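Local atomic coordinates of glycine betaine, L-proline ABC transporter, glycine/betaine/L-proline-binding protein (ProX) (Borrelia burgdorferi, PDB entry 3TMG), a protein that binds glycine betaine and probably hands it to an ABC transporter for uptake, as the periplasmic-type substrate-binding component of that system. Residues V51-G63 / D77-V89. Sequence-based numbering, arbitrary orientation.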
# COMPACT_ATOMS: atom_id res chain seq x y z
N VAL A 51 -10.76 -5.88 -2.34
CA VAL A 51 -10.64 -6.87 -3.38
C VAL A 51 -9.16 -7.28 -3.55
O VAL A 51 -8.28 -6.85 -2.77
CB VAL A 51 -11.26 -6.36 -4.71
CG1 VAL A 51 -12.75 -6.13 -4.56
CG2 VAL A 51 -10.57 -5.07 -5.18
N THR A 52 -8.89 -8.16 -4.50
CA THR A 52 -7.45 -8.43 -4.84
C THR A 52 -6.89 -7.27 -5.71
O THR A 52 -7.64 -6.51 -6.31
CB THR A 52 -7.26 -9.78 -5.59
OG1 THR A 52 -7.83 -9.66 -6.89
CG2 THR A 52 -7.97 -10.95 -4.81
N THR A 53 -5.57 -7.16 -5.78
CA THR A 53 -4.94 -6.19 -6.68
C THR A 53 -5.44 -6.29 -8.13
O THR A 53 -5.75 -5.26 -8.76
CB THR A 53 -3.40 -6.30 -6.62
OG1 THR A 53 -2.98 -6.29 -5.26
CG2 THR A 53 -2.73 -5.07 -7.29
N SER A 54 -5.46 -7.52 -8.69
CA SER A 54 -5.94 -7.76 -10.04
C SER A 54 -7.36 -7.25 -10.21
O SER A 54 -7.67 -6.58 -11.20
CB SER A 54 -5.87 -9.26 -10.40
OG SER A 54 -6.41 -9.51 -11.72
N ILE A 55 -8.24 -7.56 -9.26
CA ILE A 55 -9.66 -7.16 -9.39
C ILE A 55 -9.84 -5.65 -9.26
O ILE A 55 -10.64 -5.04 -10.00
CB ILE A 55 -10.54 -7.93 -8.38
CG1 ILE A 55 -10.71 -9.37 -8.88
CG2 ILE A 55 -11.88 -7.24 -8.17
CD1 ILE A 55 -11.27 -9.49 -10.30
N MET A 56 -9.07 -5.04 -8.35
CA MET A 56 -9.08 -3.60 -8.22
C MET A 56 -8.77 -2.90 -9.55
O MET A 56 -9.51 -2.02 -9.96
CB MET A 56 -8.08 -3.12 -7.16
CG MET A 56 -8.08 -1.60 -6.97
SD MET A 56 -6.83 -1.14 -5.72
CE MET A 56 -5.29 -1.48 -6.63
N TYR A 57 -7.68 -3.30 -10.21
CA TYR A 57 -7.32 -2.76 -11.51
C TYR A 57 -8.36 -3.09 -12.62
O TYR A 57 -8.75 -2.22 -13.41
CB TYR A 57 -5.91 -3.23 -11.94
CG TYR A 57 -4.82 -2.41 -11.36
CD1 TYR A 57 -4.46 -1.19 -11.95
CD2 TYR A 57 -4.13 -2.82 -10.22
CE1 TYR A 57 -3.44 -0.42 -11.42
CE2 TYR A 57 -3.11 -2.04 -9.68
CZ TYR A 57 -2.79 -0.83 -10.29
OH TYR A 57 -1.78 -0.06 -9.77
N GLN A 58 -8.84 -4.32 -12.63
CA GLN A 58 -9.91 -4.73 -13.58
C GLN A 58 -11.15 -3.83 -13.48
O GLN A 58 -11.71 -3.34 -14.49
CB GLN A 58 -10.36 -6.16 -13.28
CG GLN A 58 -9.39 -7.25 -13.69
CD GLN A 58 -10.11 -8.53 -14.10
OE1 GLN A 58 -11.24 -8.81 -13.68
NE2 GLN A 58 -9.45 -9.31 -14.98
N TYR A 59 -11.61 -3.63 -12.25
CA TYR A 59 -12.84 -2.88 -11.98
C TYR A 59 -12.75 -1.41 -12.29
O TYR A 59 -13.71 -0.80 -12.75
CB TYR A 59 -13.23 -3.05 -10.53
CG TYR A 59 -14.03 -4.27 -10.31
CD1 TYR A 59 -14.20 -5.20 -11.33
CD2 TYR A 59 -14.62 -4.50 -9.09
CE1 TYR A 59 -14.97 -6.33 -11.14
CE2 TYR A 59 -15.39 -5.63 -8.89
CZ TYR A 59 -15.55 -6.53 -9.91
OH TYR A 59 -16.30 -7.63 -9.67
N LEU A 60 -11.58 -0.86 -12.03
CA LEU A 60 -11.24 0.49 -12.39
C LEU A 60 -11.38 0.64 -13.90
O LEU A 60 -12.02 1.59 -14.37
CB LEU A 60 -9.83 0.79 -11.93
CG LEU A 60 -9.28 2.19 -12.28
CD1 LEU A 60 -10.05 3.28 -11.55
CD2 LEU A 60 -7.78 2.25 -11.97
N ALA A 61 -10.80 -0.30 -14.65
CA ALA A 61 -10.78 -0.25 -16.13
C ALA A 61 -12.15 -0.43 -16.77
O ALA A 61 -12.42 0.09 -17.82
CB ALA A 61 -9.79 -1.26 -16.69
N SER A 62 -13.04 -1.16 -16.10
CA SER A 62 -14.40 -1.30 -16.62
C SER A 62 -15.33 -0.27 -15.99
O SER A 62 -16.50 -0.27 -16.31
CB SER A 62 -14.94 -2.70 -16.40
OG SER A 62 -14.79 -3.07 -15.05
N GLY A 63 -14.82 0.57 -15.09
CA GLY A 63 -15.65 1.62 -14.43
C GLY A 63 -16.62 1.13 -13.36
O GLY A 63 -17.59 1.83 -13.04
N ASP A 77 3.39 -2.21 -9.25
CA ASP A 77 2.18 -2.59 -9.98
C ASP A 77 2.32 -2.66 -11.49
O ASP A 77 1.30 -2.71 -12.18
CB ASP A 77 0.98 -1.69 -9.63
CG ASP A 77 0.52 -1.85 -8.19
OD1 ASP A 77 1.10 -2.67 -7.41
OD2 ASP A 77 -0.41 -1.09 -7.84
N LYS A 78 3.54 -2.69 -12.00
CA LYS A 78 3.80 -2.66 -13.44
C LYS A 78 2.95 -3.69 -14.18
O LYS A 78 2.31 -3.36 -15.17
CB LYS A 78 5.30 -2.91 -13.72
N PHE A 79 2.92 -4.92 -13.65
CA PHE A 79 2.24 -6.03 -14.31
C PHE A 79 0.79 -5.66 -14.62
O PHE A 79 0.31 -5.92 -15.73
CB PHE A 79 2.37 -7.30 -13.45
CG PHE A 79 1.57 -8.48 -13.94
CD1 PHE A 79 2.09 -9.32 -14.94
CD2 PHE A 79 0.33 -8.76 -13.38
CE1 PHE A 79 1.34 -10.42 -15.40
CE2 PHE A 79 -0.41 -9.85 -13.81
CZ PHE A 79 0.09 -10.68 -14.83
N TYR A 80 0.09 -5.01 -13.67
CA TYR A 80 -1.31 -4.59 -13.89
C TYR A 80 -1.50 -3.29 -14.66
O TYR A 80 -2.38 -3.17 -15.51
CB TYR A 80 -2.04 -4.48 -12.55
CG TYR A 80 -2.00 -5.76 -11.75
CD1 TYR A 80 -2.74 -6.90 -12.14
CD2 TYR A 80 -1.18 -5.85 -10.61
CE1 TYR A 80 -2.67 -8.07 -11.39
CE2 TYR A 80 -1.11 -7.02 -9.86
CZ TYR A 80 -1.89 -8.11 -10.24
OH TYR A 80 -1.82 -9.27 -9.48
N TYR A 81 -0.67 -2.30 -14.35
CA TYR A 81 -0.84 -0.93 -14.83
C TYR A 81 -0.56 -0.82 -16.33
O TYR A 81 -1.32 -0.21 -17.08
CB TYR A 81 0.11 -0.05 -14.01
CG TYR A 81 0.05 1.42 -14.30
CD1 TYR A 81 0.62 1.93 -15.48
CD2 TYR A 81 -0.53 2.31 -13.39
CE1 TYR A 81 0.56 3.28 -15.78
CE2 TYR A 81 -0.57 3.68 -13.69
CZ TYR A 81 -0.02 4.15 -14.86
OH TYR A 81 -0.04 5.50 -15.19
N GLU A 82 0.55 -1.40 -16.77
CA GLU A 82 0.93 -1.39 -18.18
C GLU A 82 -0.14 -2.00 -19.06
O GLU A 82 -0.36 -1.54 -20.18
CB GLU A 82 2.22 -2.16 -18.39
CG GLU A 82 3.45 -1.42 -17.89
CD GLU A 82 3.90 -0.37 -18.87
OE1 GLU A 82 3.02 0.34 -19.42
OE2 GLU A 82 5.13 -0.28 -19.12
N LYS A 83 -0.80 -3.04 -18.56
CA LYS A 83 -1.82 -3.74 -19.31
C LYS A 83 -3.09 -2.91 -19.51
O LYS A 83 -3.81 -3.14 -20.46
CB LYS A 83 -2.14 -5.08 -18.65
CG LYS A 83 -1.15 -6.17 -19.02
CD LYS A 83 -1.26 -7.38 -18.12
CE LYS A 83 0.07 -8.16 -18.08
NZ LYS A 83 1.28 -7.30 -17.79
N LEU A 84 -3.37 -1.96 -18.61
CA LEU A 84 -4.70 -1.35 -18.52
C LEU A 84 -4.71 0.18 -18.57
O LEU A 84 -5.77 0.80 -18.52
CB LEU A 84 -5.44 -1.84 -17.25
CG LEU A 84 -5.80 -3.33 -17.19
CD1 LEU A 84 -6.20 -3.73 -15.76
CD2 LEU A 84 -6.92 -3.66 -18.17
N LYS A 85 -3.53 0.77 -18.72
CA LYS A 85 -3.39 2.23 -18.59
C LYS A 85 -4.26 3.03 -19.58
O LYS A 85 -4.60 4.17 -19.29
CB LYS A 85 -1.91 2.65 -18.67
CG LYS A 85 -1.20 2.32 -19.97
CD LYS A 85 0.28 2.66 -19.89
CE LYS A 85 0.93 2.67 -21.28
NZ LYS A 85 2.39 2.31 -21.20
N THR A 86 -4.65 2.44 -20.70
CA THR A 86 -5.55 3.14 -21.63
C THR A 86 -7.01 3.19 -21.13
O THR A 86 -7.85 3.87 -21.70
CB THR A 86 -5.47 2.60 -23.08
OG1 THR A 86 -5.98 1.26 -23.13
CG2 THR A 86 -4.02 2.62 -23.54
N LYS A 87 -7.29 2.46 -20.05
CA LYS A 87 -8.65 2.38 -19.54
C LYS A 87 -8.86 3.09 -18.19
O LYS A 87 -9.90 2.92 -17.58
CB LYS A 87 -9.10 0.91 -19.41
CG LYS A 87 -9.03 0.08 -20.68
CD LYS A 87 -10.23 0.32 -21.57
CE LYS A 87 -10.35 -0.80 -22.61
NZ LYS A 87 -10.38 -2.14 -21.96
N PHE A 88 -7.89 3.85 -17.71
CA PHE A 88 -8.10 4.65 -16.51
C PHE A 88 -7.35 5.98 -16.62
O PHE A 88 -6.57 6.18 -17.58
CB PHE A 88 -7.72 3.86 -15.23
CG PHE A 88 -6.30 3.33 -15.21
CD1 PHE A 88 -5.21 4.18 -15.10
CD2 PHE A 88 -6.07 1.96 -15.25
CE1 PHE A 88 -3.89 3.69 -15.09
CE2 PHE A 88 -4.76 1.45 -15.20
CZ PHE A 88 -3.66 2.31 -15.12
N VAL A 89 -7.59 6.89 -15.69
CA VAL A 89 -6.85 8.17 -15.69
C VAL A 89 -5.95 8.22 -14.46
O VAL A 89 -6.44 8.05 -13.35
CB VAL A 89 -7.78 9.41 -15.64
CG1 VAL A 89 -6.94 10.67 -15.82
CG2 VAL A 89 -8.84 9.36 -16.74
O HOH W 1 -4.12 -9.88 -7.47
O HOH W 2 -12.31 3.22 -16.55
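With CG turned anti to their own carbonyl carbons, Tyr-57 (chi1 -83°) and Tyr-80 (chi1 -57°) send their rings into the seam between helices 53-61 and 78-84, two nearly parallel helices of the periplasmic binding protein fold joined through strand 67-73. The pair illustrates how successive helices of a β-α-β-α run can pack side by side through two tyrosines. The ring planes are nearly parallel, 10° apart, but slid so far that they barely overlap; what lies over the Tyr-57 face is the methylene of Tyr-80, a CH-pi contact with CB 3.8 Å from the ring centroid. The Tyr-80 ring, meanwhile, reaches across the start of helix 53-61, where Thr-53 CG2 approaches CE2 and the backbone N of Ser-54 lies over one face. Its hydroxyl takes a proton from water 1, which in turn accepts from Ser-54 N, and also bonds to Gly-133 O.

At its far end Tyr-57 donates from OH to Asp-77 OD2, at 2.6 Å, using the anti lone pair of a carboxylate nearly perpendicular to the ring. Trp-72 N also bonds OD2, which thus accepts two hydrogen bonds, and the tyrosine hydroxyl has a second partner in Ser-71 OG. The side chain of Asp-77 lies about 4 Å from the bound betaine and Trp-72 itself lines the pocket, so this network borders the ligand site.

Toward the C-terminal ends of the two helices the packing is apolar. Leu-84 CD1 meets Tyr-57 CB, and Leu-60 CD2 presses on Phe-88 CB at 3.6 Å, both Leu-60 and Phe-88 resting on Leu-212 of strand 207-214. Beyond helix 78-84, Ala-61 CB meets Lys-87 CB at 3.5 Å, the lysine chain then turning away, and Ala-61 CA directs its hydrogen at Lys-87 O, 3.6 Å away.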